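Local coordinates for protein FAD-dependent oxidoreductase (Actinomadura kijaniata, PDB 3M9V) that acts in the biosynthesis of D-kijanose as a flavin-dependent oxidoreductase of the acyl-CoA dehydrogenase family, binding dTDP and probably working on a dTDP-linked sugar, at residues A43-D48 with P52-D57; T98-H103 with R220-V225; V268-A273 with E353-C358; D276-A281 with L359-G364. All coordinates share one frame; numbering follows the deposited sequence. Where two conformers were deposited one is given.

Contact 1: residues A43-D48 with P52-D57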
loop_
_atom_site.group_PDB
_atom_site.type_symbol
_atom_site.label_atom_id
_atom_site.label_comp_id
_atom_site.label_asym_id
_atom_site.label_seq_id
_atom_site.Cartn_x
_atom_site.Cartn_y
_atom_site.Cartn_z
ATOM N N ALA A 43 28.941 -9.216 -10.527
ATOM C CA ALA A 43 28.714 -10.179 -9.441
ATOM C C ALA A 43 29.962 -10.351 -8.586
ATOM O O ALA A 43 29.883 -10.477 -7.367
ATOM C CB ALA A 43 28.242 -11.585 -9.952
ATOM N N GLU A 44 31.127 -10.392 -9.233
ATOM C CA GLU A 44 32.366 -10.626 -8.493
ATOM C C GLU A 44 32.607 -9.403 -7.611
ATOM O O GLU A 44 32.998 -9.540 -6.449
ATOM C CB GLU A 44 33.523 -10.746 -9.492
ATOM C CG GLU A 44 34.913 -10.568 -8.879
ATOM C CD GLU A 44 35.984 -10.114 -9.881
ATOM O OE1 GLU A 44 36.837 -9.269 -9.516
ATOM O OE2 GLU A 44 35.984 -10.589 -11.041
ATOM N N HIS A 45 32.447 -8.191 -8.139
ATOM C CA HIS A 45 32.742 -7.014 -7.308
ATOM C C HIS A 45 31.779 -6.842 -6.127
ATOM O O HIS A 45 32.149 -6.348 -5.064
ATOM C CB HIS A 45 32.791 -5.753 -8.163
ATOM C CG HIS A 45 33.981 -5.732 -9.077
ATOM N ND1 HIS A 45 35.278 -5.730 -8.602
ATOM C CD2 HIS A 45 34.075 -5.769 -10.428
ATOM C CE1 HIS A 45 36.121 -5.704 -9.619
ATOM N NE2 HIS A 45 35.415 -5.734 -10.737
ATOM N N ASP A 46 30.523 -7.218 -6.337
ATOM C CA ASP A 46 29.565 -7.239 -5.241
ATOM C C ASP A 46 29.932 -8.258 -4.168
ATOM O O ASP A 46 29.851 -7.996 -2.972
ATOM C CB ASP A 46 28.175 -7.544 -5.805
ATOM C CG ASP A 46 27.146 -7.770 -4.715
ATOM O OD1 ASP A 46 26.728 -6.849 -3.992
ATOM O OD2 ASP A 46 26.705 -8.910 -4.541
ATOM N N ARG A 47 30.289 -9.463 -4.600
ATOM C CA ARG A 47 30.653 -10.504 -3.657
ATOM C C ARG A 47 31.840 -10.017 -2.830
ATOM O O ARG A 47 31.788 -9.974 -1.602
ATOM C CB ARG A 47 30.975 -11.757 -4.471
ATOM C CG ARG A 47 31.476 -12.926 -3.648
ATOM C CD ARG A 47 31.765 -14.140 -4.554
ATOM N NE ARG A 47 30.899 -14.157 -5.737
ATOM C CZ ARG A 47 31.316 -14.143 -7.004
ATOM N NH1 ARG A 47 32.613 -14.116 -7.272
ATOM N NH2 ARG A 47 30.448 -14.158 -8.013
ATOM N N ASP A 48 32.903 -9.571 -3.483
ATOM C CA ASP A 48 34.104 -9.192 -2.744
ATOM C C ASP A 48 34.067 -7.774 -2.183
ATOM O O ASP A 48 34.929 -7.464 -1.383
ATOM C CB ASP A 48 35.359 -9.237 -3.625
ATOM C CG ASP A 48 35.591 -10.603 -4.266
ATOM O OD1 ASP A 48 35.189 -11.616 -3.666
ATOM O OD2 ASP A 48 36.161 -10.650 -5.374
ATOM N N PRO A 52 35.382 -1.398 -9.144
ATOM C CA PRO A 52 35.825 -1.893 -10.450
ATOM C C PRO A 52 36.819 -0.926 -11.115
ATOM O O PRO A 52 36.429 -0.138 -11.975
ATOM C CB PRO A 52 34.506 -1.938 -11.228
ATOM C CG PRO A 52 33.758 -0.695 -10.711
ATOM C CD PRO A 52 34.065 -0.730 -9.216
ATOM N N THR A 53 38.091 -0.945 -10.710
ATOM C CA THR A 53 39.031 0.074 -11.169
ATOM C C THR A 53 39.210 -0.007 -12.679
ATOM O O THR A 53 39.412 1.014 -13.334
ATOM C CB THR A 53 40.418 -0.071 -10.517
ATOM O OG1 THR A 53 40.857 -1.421 -10.697
ATOM C CG2 THR A 53 40.353 0.263 -9.025
ATOM N N ASP A 54 39.092 -1.203 -13.242
ATOM C CA ASP A 54 39.283 -1.354 -14.692
ATOM C C ASP A 54 38.170 -0.742 -15.539
ATOM O O ASP A 54 38.381 -0.278 -16.675
ATOM C CB ASP A 54 39.383 -2.837 -15.104
ATOM C CG ASP A 54 38.337 -3.716 -14.421
ATOM O OD1 ASP A 54 37.700 -4.600 -15.042
ATOM O OD2 ASP A 54 38.132 -3.494 -13.211
ATOM N N THR A 55 36.951 -0.745 -15.004
ATOM C CA THR A 55 35.893 -0.081 -15.764
ATOM C C THR A 55 36.214 1.403 -15.838
ATOM O O THR A 55 36.017 2.054 -16.872
ATOM C CB THR A 55 34.562 -0.242 -14.997
ATOM O OG1 THR A 55 34.203 -1.625 -15.083
ATOM C CG2 THR A 55 33.502 0.660 -15.609
ATOM N N PHE A 56 36.659 1.953 -14.710
ATOM C CA PHE A 56 36.939 3.388 -14.675
ATOM C C PHE A 56 38.175 3.752 -15.474
ATOM O O PHE A 56 38.200 4.795 -16.139
ATOM C CB PHE A 56 36.950 3.947 -13.249
ATOM C CG PHE A 56 35.541 4.166 -12.779
ATOM C CD1 PHE A 56 34.927 5.411 -12.929
ATOM C CD2 PHE A 56 34.804 3.089 -12.292
ATOM C CE1 PHE A 56 33.576 5.572 -12.567
ATOM C CE2 PHE A 56 33.456 3.252 -11.945
ATOM C CZ PHE A 56 32.848 4.497 -12.080
ATOM N N ASP A 57 39.162 2.858 -15.490
ATOM C CA ASP A 57 40.269 3.126 -16.413
ATOM C C ASP A 57 39.765 3.224 -17.851
ATOM O O ASP A 57 40.139 4.143 -18.572
ATOM C CB ASP A 57 41.416 2.114 -16.309
ATOM C CG ASP A 57 42.211 2.256 -15.027
ATOM O OD1 ASP A 57 42.208 3.323 -14.376
ATOM O OD2 ASP A 57 42.834 1.253 -14.628
HETATM O O HOH W 1 36.954 -6.316 -12.876
#
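His45 reaches out from helix 35-48 with CG beside the backbone N and anti to the carbonyl carbon (chi1 -69°), laying one face of its imidazole against Pro52, just before helix 53-61. This is the tight part of the contact: Pro52 CB stands 4.1 Å from the centroid of the His45 ring and 22° off the ring normal, a CH-pi contact. Proline suits the N-cap place, where no N-H is needed, and gives the imidazole a rigid apolar surface. The looser side, toward the partly exposed Asp54, is bridged by a water. Lying at the ring edge, in the plane, the water O sits 2.7 Å from His45 NE2 and donates to Asp54 OD1 at 2.9 Å. An acidic residue fits the first turn of a helix, and Asp54 OD1 also pairs with Arg37. The ring's ND1 bonds to Thr50 OG1, so both nitrogens help fix its rotation. An alanine at His45 is likely to leave a gap over Pro52 and deprive the bridging water and Thr50 of a partner. Both helices belong to the N-terminal helical part of the fold: Pro52 rests on Thr98 of helix 96-118, and His45 on Ala221 ahead of strand 225-234.

Contact 2: residues T98-H103 with R220-V225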
loop_
_atom_site.group_PDB
_atom_site.type_symbol
_atom_site.label_atom_id
_atom_site.label_comp_id
_atom_site.label_asym_id
_atom_site.label_seq_id
_atom_site.Cartn_x
_atom_site.Cartn_y
_atom_site.Cartn_z
ATOM N N THR A 98 28.357 0.896 -10.185
ATOM C CA THR A 98 29.144 1.670 -11.148
ATOM C C THR A 98 28.437 2.969 -11.517
ATOM O O THR A 98 29.061 4.010 -11.732
ATOM C CB THR A 98 29.322 0.842 -12.448
ATOM O OG1 THR A 98 30.039 -0.353 -12.124
ATOM C CG2 THR A 98 30.042 1.610 -13.540
ATOM N N ALA A 99 27.118 2.887 -11.682
ATOM C CA ALA A 99 26.344 4.082 -12.000
ATOM C C ALA A 99 26.444 5.115 -10.874
ATOM O O ALA A 99 26.472 6.306 -11.161
ATOM C CB ALA A 99 24.860 3.718 -12.269
ATOM N N LEU A 100 26.417 4.677 -9.621
ATOM C CA LEU A 100 26.333 5.588 -8.491
ATOM C C LEU A 100 27.677 6.338 -8.439
ATOM O O LEU A 100 27.713 7.563 -8.271
ATOM C CB LEU A 100 26.143 4.800 -7.191
ATOM C CG LEU A 100 26.247 5.656 -5.912
ATOM C CD1 LEU A 100 25.169 6.696 -5.987
ATOM C CD2 LEU A 100 26.069 4.860 -4.608
ATOM N N ALA A 101 28.776 5.598 -8.610
ATOM C CA ALA A 101 30.080 6.242 -8.693
ATOM C C ALA A 101 30.182 7.164 -9.898
ATOM O O ALA A 101 30.631 8.280 -9.724
ATOM C CB ALA A 101 31.234 5.243 -8.714
ATOM N N LEU A 102 29.813 6.709 -11.102
ATOM C CA LEU A 102 29.805 7.609 -12.249
ATOM C C LEU A 102 29.008 8.906 -12.088
ATOM O O LEU A 102 29.433 9.949 -12.584
ATOM C CB LEU A 102 29.331 6.876 -13.505
ATOM C CG LEU A 102 29.378 7.653 -14.819
ATOM C CD1 LEU A 102 30.861 7.953 -15.081
ATOM C CD2 LEU A 102 28.844 6.746 -15.933
ATOM N N HIS A 103 27.838 8.844 -11.455
ATOM C CA HIS A 103 27.055 10.043 -11.178
ATOM C C HIS A 103 27.915 11.117 -10.483
ATOM O O HIS A 103 27.752 12.299 -10.787
ATOM C CB HIS A 103 25.863 9.742 -10.261
ATOM C CG HIS A 103 25.228 10.970 -9.686
ATOM N ND1 HIS A 103 25.551 11.471 -8.439
ATOM C CD2 HIS A 103 24.325 11.832 -10.215
ATOM C CE1 HIS A 103 24.847 12.568 -8.205
ATOM N NE2 HIS A 103 24.112 12.818 -9.278
ATOM N N ARG A 220 27.790 -2.376 -3.125
ATOM C CA ARG A 220 28.996 -2.906 -2.510
ATOM C C ARG A 220 30.276 -2.521 -3.239
ATOM O O ARG A 220 31.339 -2.423 -2.617
ATOM C CB ARG A 220 28.874 -4.407 -2.222
ATOM C CG ARG A 220 27.986 -4.659 -1.020
ATOM C CD ARG A 220 27.790 -6.168 -0.791
ATOM N NE ARG A 220 29.081 -6.827 -0.616
ATOM C CZ ARG A 220 29.849 -6.765 0.471
ATOM N NH1 ARG A 220 29.493 -6.093 1.565
ATOM N NH2 ARG A 220 31.011 -7.406 0.450
ATOM N N ALA A 221 30.153 -2.267 -4.535
ATOM C CA ALA A 221 31.314 -1.988 -5.366
ATOM C C ALA A 221 31.522 -0.494 -5.574
ATOM O O ALA A 221 32.364 -0.115 -6.408
ATOM C CB ALA A 221 31.208 -2.668 -6.733
ATOM N N SER A 222 30.785 0.350 -4.853
ATOM C CA SER A 222 30.755 1.775 -5.210
ATOM C C SER A 222 31.887 2.568 -4.568
ATOM O O SER A 222 32.049 3.777 -4.824
ATOM C CB SER A 222 29.423 2.440 -4.813
ATOM O OG SER A 222 29.222 2.331 -3.412
ATOM N N GLY A 223 32.665 1.891 -3.733
ATOM C CA GLY A 223 33.836 2.531 -3.111
ATOM C C GLY A 223 33.492 3.667 -2.162
ATOM O O GLY A 223 34.145 4.723 -2.174
ATOM N N THR A 224 32.453 3.435 -1.362
ATOM C CA THR A 224 31.795 4.506 -0.641
ATOM C C THR A 224 32.463 4.635 0.735
ATOM O O THR A 224 31.866 4.397 1.785
ATOM C CB THR A 224 30.255 4.329 -0.682
ATOM O OG1 THR A 224 29.846 4.489 -2.049
ATOM C CG2 THR A 224 29.517 5.407 0.154
ATOM N N VAL A 225 33.742 5.008 0.721
ATOM C CA VAL A 225 34.568 4.857 1.909
ATOM C C VAL A 225 34.705 6.182 2.631
ATOM O O VAL A 225 34.208 7.195 2.158
ATOM C CB VAL A 225 35.969 4.370 1.539
ATOM C CG1 VAL A 225 35.908 2.982 0.869
ATOM C CG2 VAL A 225 36.711 5.417 0.690
#
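Ala101 and Ser222 are the closest pair of backbones, their CA atoms 5.7 Å apart where helix 96-118 passes the irregular loop leading into strand 225-234. In the acyl-CoA dehydrogenase fold this is a seam between the N-terminal helices and the beta-rich middle domain, and the loop contains an inverse gamma turn centred on Thr224, spanned by a weak bond from Val225 N to Gly223 O of 2.9 Å. Gly223 just before the centre has a positive phi of 65°, which glycine adopts with little strain. Small residues let helix and loop come near. The Ala101 methyl faces the backbone of the loop, with its CB 4.2 Å from Ser222 O. Beside it Leu100 has its CG anti to the backbone N (chi1 172°), which extends CD2 to within 4.1 Å of Ser222 CB. The serine thus offers carbon to the leucine, while its OG bonds to Met219 O, giving the buried hydroxyl a partner inside the loop. Leu100 is also about 4 Å, side chain to side chain, from Ser173, which binds FMN in another structure of this protein; this chain holds no flavin. Thr224 OG1 bonds to the hydroxyl of Ser173 and lies 2.6 Å from Ser222 OG.

Contact 3: residues V268-A273 with E353-C358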
loop_
_atom_site.group_PDB
_atom_site.type_symbol
_atom_site.label_atom_id
_atom_site.label_comp_id
_atom_site.label_asym_id
_atom_site.label_seq_id
_atom_site.Cartn_x
_atom_site.Cartn_y
_atom_site.Cartn_z
ATOM N N VAL A 268 15.873 4.177 -11.055
ATOM C CA VAL A 268 15.018 3.805 -12.167
ATOM C C VAL A 268 15.642 2.661 -12.989
ATOM O O VAL A 268 14.931 1.747 -13.427
ATOM C CB VAL A 268 14.672 4.999 -13.119
ATOM C CG1 VAL A 268 13.743 4.504 -14.229
ATOM C CG2 VAL A 268 14.033 6.196 -12.367
ATOM N N GLY A 269 16.949 2.695 -13.241
ATOM C CA GLY A 269 17.576 1.583 -13.987
ATOM C C GLY A 269 17.566 0.252 -13.265
ATOM O O GLY A 269 17.342 -0.806 -13.878
ATOM N N VAL A 270 17.778 0.292 -11.946
ATOM C CA VAL A 270 17.616 -0.906 -11.104
ATOM C C VAL A 270 16.218 -1.521 -11.221
ATOM O O VAL A 270 16.073 -2.742 -11.428
ATOM C CB VAL A 270 18.012 -0.634 -9.628
ATOM C CG1 VAL A 270 17.748 -1.862 -8.760
ATOM C CG2 VAL A 270 19.530 -0.331 -9.561
ATOM N N ALA A 271 15.180 -0.692 -11.105
ATOM C CA ALA A 271 13.837 -1.235 -11.297
ATOM C C ALA A 271 13.646 -1.810 -12.705
ATOM O O ALA A 271 12.949 -2.809 -12.898
ATOM C CB ALA A 271 12.787 -0.134 -11.018
ATOM N N GLN A 272 14.188 -1.142 -13.719
ATOM C CA GLN A 272 14.050 -1.660 -15.084
ATOM C C GLN A 272 14.706 -3.043 -15.231
ATOM O O GLN A 272 14.168 -3.930 -15.898
ATOM C CB GLN A 272 14.595 -0.641 -16.100
ATOM C CG GLN A 272 14.447 -1.044 -17.594
ATOM C CD GLN A 272 13.005 -0.965 -18.040
ATOM O OE1 GLN A 272 12.405 0.107 -18.015
ATOM N NE2 GLN A 272 12.427 -2.093 -18.410
ATOM N N ALA A 273 15.870 -3.231 -14.614
ATOM C CA ALA A 273 16.671 -4.425 -14.827
ATOM C C ALA A 273 15.944 -5.531 -14.060
ATOM O O ALA A 273 15.906 -6.642 -14.552
ATOM C CB ALA A 273 18.121 -4.244 -14.303
ATOM N N GLU A 353 9.545 -1.371 -4.337
ATOM C CA GLU A 353 8.331 -2.167 -4.500
ATOM C C GLU A 353 8.380 -2.965 -5.791
ATOM O O GLU A 353 8.099 -4.163 -5.814
ATOM C CB GLU A 353 7.078 -1.292 -4.616
ATOM C CG GLU A 353 6.231 -1.207 -3.378
ATOM C CD GLU A 353 5.125 -0.169 -3.570
ATOM O OE1 GLU A 353 4.993 0.716 -2.689
ATOM O OE2 GLU A 353 4.426 -0.258 -4.614
ATOM N N ILE A 354 8.694 -2.300 -6.895
ATOM C CA ILE A 354 8.860 -3.066 -8.128
ATOM C C ILE A 354 9.861 -4.231 -7.982
ATOM O O ILE A 354 9.609 -5.378 -8.397
ATOM C CB ILE A 354 9.303 -2.089 -9.231
ATOM C CG1 ILE A 354 8.147 -1.129 -9.547
ATOM C CG2 ILE A 354 9.824 -2.850 -10.450
ATOM C CD1 ILE A 354 8.615 0.059 -10.378
ATOM N N VAL A 355 11.029 -3.945 -7.411
ATOM C CA VAL A 355 12.071 -4.968 -7.379
ATOM C C VAL A 355 11.506 -6.115 -6.541
ATOM O O VAL A 355 11.568 -7.284 -6.942
ATOM C CB VAL A 355 13.405 -4.456 -6.771
ATOM C CG1 VAL A 355 14.346 -5.612 -6.513
ATOM C CG2 VAL A 355 14.093 -3.435 -7.704
ATOM N N SER A 356 10.952 -5.773 -5.378
ATOM C CA SER A 356 10.386 -6.819 -4.535
ATOM C C SER A 356 9.344 -7.674 -5.262
ATOM O O SER A 356 9.394 -8.910 -5.216
ATOM C CB SER A 356 9.884 -6.239 -3.205
ATOM O OG SER A 356 9.246 -7.247 -2.447
ATOM N N ASP A 357 8.428 -7.052 -5.996
ATOM C CA ASP A 357 7.395 -7.837 -6.674
ATOM C C ASP A 357 7.980 -8.769 -7.734
ATOM O O ASP A 357 7.340 -9.755 -8.039
ATOM C CB ASP A 357 6.318 -6.988 -7.358
ATOM C CG ASP A 357 5.380 -6.338 -6.354
ATOM O OD1 ASP A 357 4.633 -5.423 -6.740
ATOM O OD2 ASP A 357 5.408 -6.701 -5.163
ATOM N N CYS A 358 9.107 -8.402 -8.340
ATOM C CA CYS A 358 9.831 -9.207 -9.318
ATOM C C CYS A 358 10.326 -10.550 -8.780
ATOM O O CYS A 358 10.358 -11.559 -9.503
ATOM C CB CYS A 358 10.973 -8.423 -9.965
ATOM S SG CYS A 358 10.390 -7.169 -11.128
#
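Val270 and Val355 each hold CG1 anti to the backbone N, with chi1 of 169° in Val355, the setting that beta-branched valine favours in a helix. It leaves a different methyl to work on each side: Val270 reaches across with CG1, whereas Val355 answers with CG2, the branch beside its own backbone N. Val270 CG1 and Val355 CG2 meet at 4.1 Å as the side chains cross obliquely. Ile354 occupies the same two staggered positions with its branches exchanged: CG1 stands beside the backbone N (chi1 -68°) and the CG2 methyl is anti to it, 4.1 Å from Ala271 CB. Ile354 CG2 also lies 4.0 Å from Ala271 O, so it covers backbone as well as side chain. Alanine suits this place because its small side chain admits the isoleucine branch on one flank and leaves Ala271 CA within 4.2 Å of Val355 CG2. All four touching residues are buried and the contact is purely van der Waals. The axes of the two short segments run nearly parallel, 18° apart and 8.9 Å at closest approach. They belong to the C-terminal helical bundle of the acyl-CoA dehydrogenase fold, in which the long helix 291-323 returns the chain between helices 264-283 and 329-362. Leu307 of that helix packs on Ala271, and Leu376 of helix 372-379 touches both Val270 and Val355.

Contact 4: residues D276-A281 with L359-G364; sequences DTAVAA and LSLVGG
Ala278 and Val362 carry most of the apolar contact between helix 264-283 and the last turn of helix 329-362. Ala278 CA and Val362 CA stand 5.8 Å apart, a closeness that a bare methyl on Ala278 makes possible. Val362 keeps CG1 anti to the backbone N (chi1 175°), which turns CG2 to the opposing helix; there Val362 CG2 lies 4.0 Å from Ala278 CA and 4.0 Å from Ala281 CB, one turn further on. A single valine methyl is thus set between two alanines spaced three residues apart on one helix face. Leu361, the residue before Val362, sends its CD1 to Ala278 CB at 3.9 Å, and the Leu361 side chain also packs on Ala293, Leu296 and Ile300 of helix 291-323. These helices form the C-terminal helical bundle of the acyl-CoA dehydrogenase fold, and the contact lies where helix 329-362 ends. Polar bonds take over at that end. Gly363 N still bonds to Leu359 O at 2.8 Å, but Gly363 then leaves the helix with a phi of 81°, easily reached by a residue without a side chain. Arg285 donates to Leu361 O and Val362 O, carbonyls at the helix C-terminus. Ser360 OG bonds to Arg384 of the second subunit.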
loop_
_atom_site.group_PDB
_atom_site.type_symbol
_atom_site.label_atom_id
_atom_site.label_comp_id
_atom_site.label_asym_id
_atom_site.label_seq_id
_atom_site.Cartn_x
_atom_site.Cartn_y
_atom_site.Cartn_z
ATOM N N ASP A 276 12.965 -6.555 -16.351
ATOM C CA ASP A 276 13.480 -7.257 -17.528
ATOM C C ASP A 276 13.871 -8.686 -17.209
ATOM O O ASP A 276 13.619 -9.584 -18.012
ATOM C CB ASP A 276 14.740 -6.573 -18.052
ATOM C CG ASP A 276 14.413 -5.284 -18.764
ATOM O OD1 ASP A 276 13.234 -4.986 -19.025
ATOM O OD2 ASP A 276 15.357 -4.524 -18.984
ATOM N N THR A 277 14.505 -8.873 -16.057
ATOM C CA THR A 277 14.826 -10.192 -15.507
ATOM C C THR A 277 13.622 -11.077 -15.224
ATOM O O THR A 277 13.610 -12.265 -15.584
ATOM C CB THR A 277 15.638 -10.061 -14.198
ATOM O OG1 THR A 277 16.811 -9.301 -14.489
ATOM C CG2 THR A 277 16.101 -11.411 -13.711
ATOM N N ALA A 278 12.614 -10.487 -14.588
ATOM C CA ALA A 278 11.384 -11.205 -14.284
ATOM C C ALA A 278 10.661 -11.630 -15.556
ATOM O O ALA A 278 10.262 -12.782 -15.663
ATOM C CB ALA A 278 10.444 -10.397 -13.411
ATOM N N VAL A 279 10.526 -10.727 -16.520
ATOM C CA VAL A 279 9.816 -11.029 -17.765
ATOM C C VAL A 279 10.564 -12.139 -18.518
ATOM O O VAL A 279 9.936 -13.103 -18.961
ATOM C CB VAL A 279 9.640 -9.726 -18.599
ATOM C CG1 VAL A 279 8.952 -9.968 -19.941
ATOM C CG2 VAL A 279 8.806 -8.732 -17.795
ATOM N N ALA A 280 11.888 -12.029 -18.633
ATOM C CA ALA A 280 12.679 -13.061 -19.304
ATOM C C ALA A 280 12.450 -14.406 -18.623
ATOM O O ALA A 280 12.194 -15.408 -19.315
ATOM C CB ALA A 280 14.168 -12.691 -19.365
ATOM N N ALA A 281 12.476 -14.421 -17.289
ATOM C CA ALA A 281 12.189 -15.647 -16.545
ATOM C C ALA A 281 10.815 -16.240 -16.883
ATOM O O ALA A 281 10.677 -17.456 -17.065
ATOM C CB ALA A 281 12.387 -15.483 -15.029
ATOM N N LEU A 359 10.672 -10.563 -7.501
ATOM C CA LEU A 359 11.081 -11.787 -6.828
ATOM C C LEU A 359 9.912 -12.750 -6.687
ATOM O O LEU A 359 10.113 -13.969 -6.735
ATOM C CB LEU A 359 11.646 -11.476 -5.436
ATOM C CG LEU A 359 13.140 -11.084 -5.428
ATOM C CD1 LEU A 359 13.333 -9.589 -5.560
ATOM C CD2 LEU A 359 13.882 -11.485 -4.179
ATOM N N SER A 360 8.719 -12.206 -6.470
ATOM C CA SER A 360 7.527 -13.043 -6.486
ATOM C C SER A 360 7.324 -13.680 -7.868
ATOM O O SER A 360 6.884 -14.822 -7.918
ATOM C CB SER A 360 6.276 -12.240 -6.131
ATOM O OG SER A 360 6.441 -11.731 -4.825
ATOM N N LEU A 361 7.598 -12.984 -8.973
ATOM C CA LEU A 361 7.477 -13.601 -10.291
ATOM C C LEU A 361 8.486 -14.721 -10.551
ATOM O O LEU A 361 8.139 -15.757 -11.113
ATOM C CB LEU A 361 7.625 -12.557 -11.396
ATOM C CG LEU A 361 6.467 -11.555 -11.345
ATOM C CD1 LEU A 361 6.710 -10.314 -12.176
ATOM C CD2 LEU A 361 5.240 -12.330 -11.825
ATOM N N VAL A 362 9.764 -14.485 -10.286
ATOM C CA VAL A 362 10.777 -15.505 -10.469
ATOM C C VAL A 362 10.661 -16.657 -9.465
ATOM O O VAL A 362 10.936 -17.785 -9.854
ATOM C CB VAL A 362 12.164 -14.878 -10.340
ATOM C CG1 VAL A 362 13.230 -15.982 -10.417
ATOM C CG2 VAL A 362 12.328 -13.819 -11.423
ATOM N N GLY A 363 10.289 -16.384 -8.218
ATOM C CA GLY A 363 10.184 -17.362 -7.141
ATOM C C GLY A 363 11.531 -17.679 -6.501
ATOM O O GLY A 363 12.455 -16.882 -6.651
ATOM N N GLY A 364 11.664 -18.854 -5.876
ATOM C CA GLY A 364 12.739 -19.204 -4.946
ATOM C C GLY A 364 14.171 -19.076 -5.438
ATOM O O GLY A 364 15.078 -18.727 -4.669
#

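In the fold
The four contacts form two touching pairs. Contacts 1 and 2, with centres 10 Å apart, meet where Arg220 NE bonds to Asp46 O at 2.7 Å and Ala221 CB packs 3.8 Å from His45 CB, tying the N-terminal helices to the loop of the middle domain. Contacts 3 and 4 follow one another along the same two helices, 11 Å between centres, with Cys358 SG 4.0 Å from Ala278 CB. The pairs do not touch: contacts 2 and 3 come to about 7 Å between nearest atoms. Contact 2 adjoins Ser173 of the unoccupied FMN site, whereas Pro52 of contact 1 is about 10 Å from that side chain. Contacts 3 and 4 lie away from the FMN and dTDP sites.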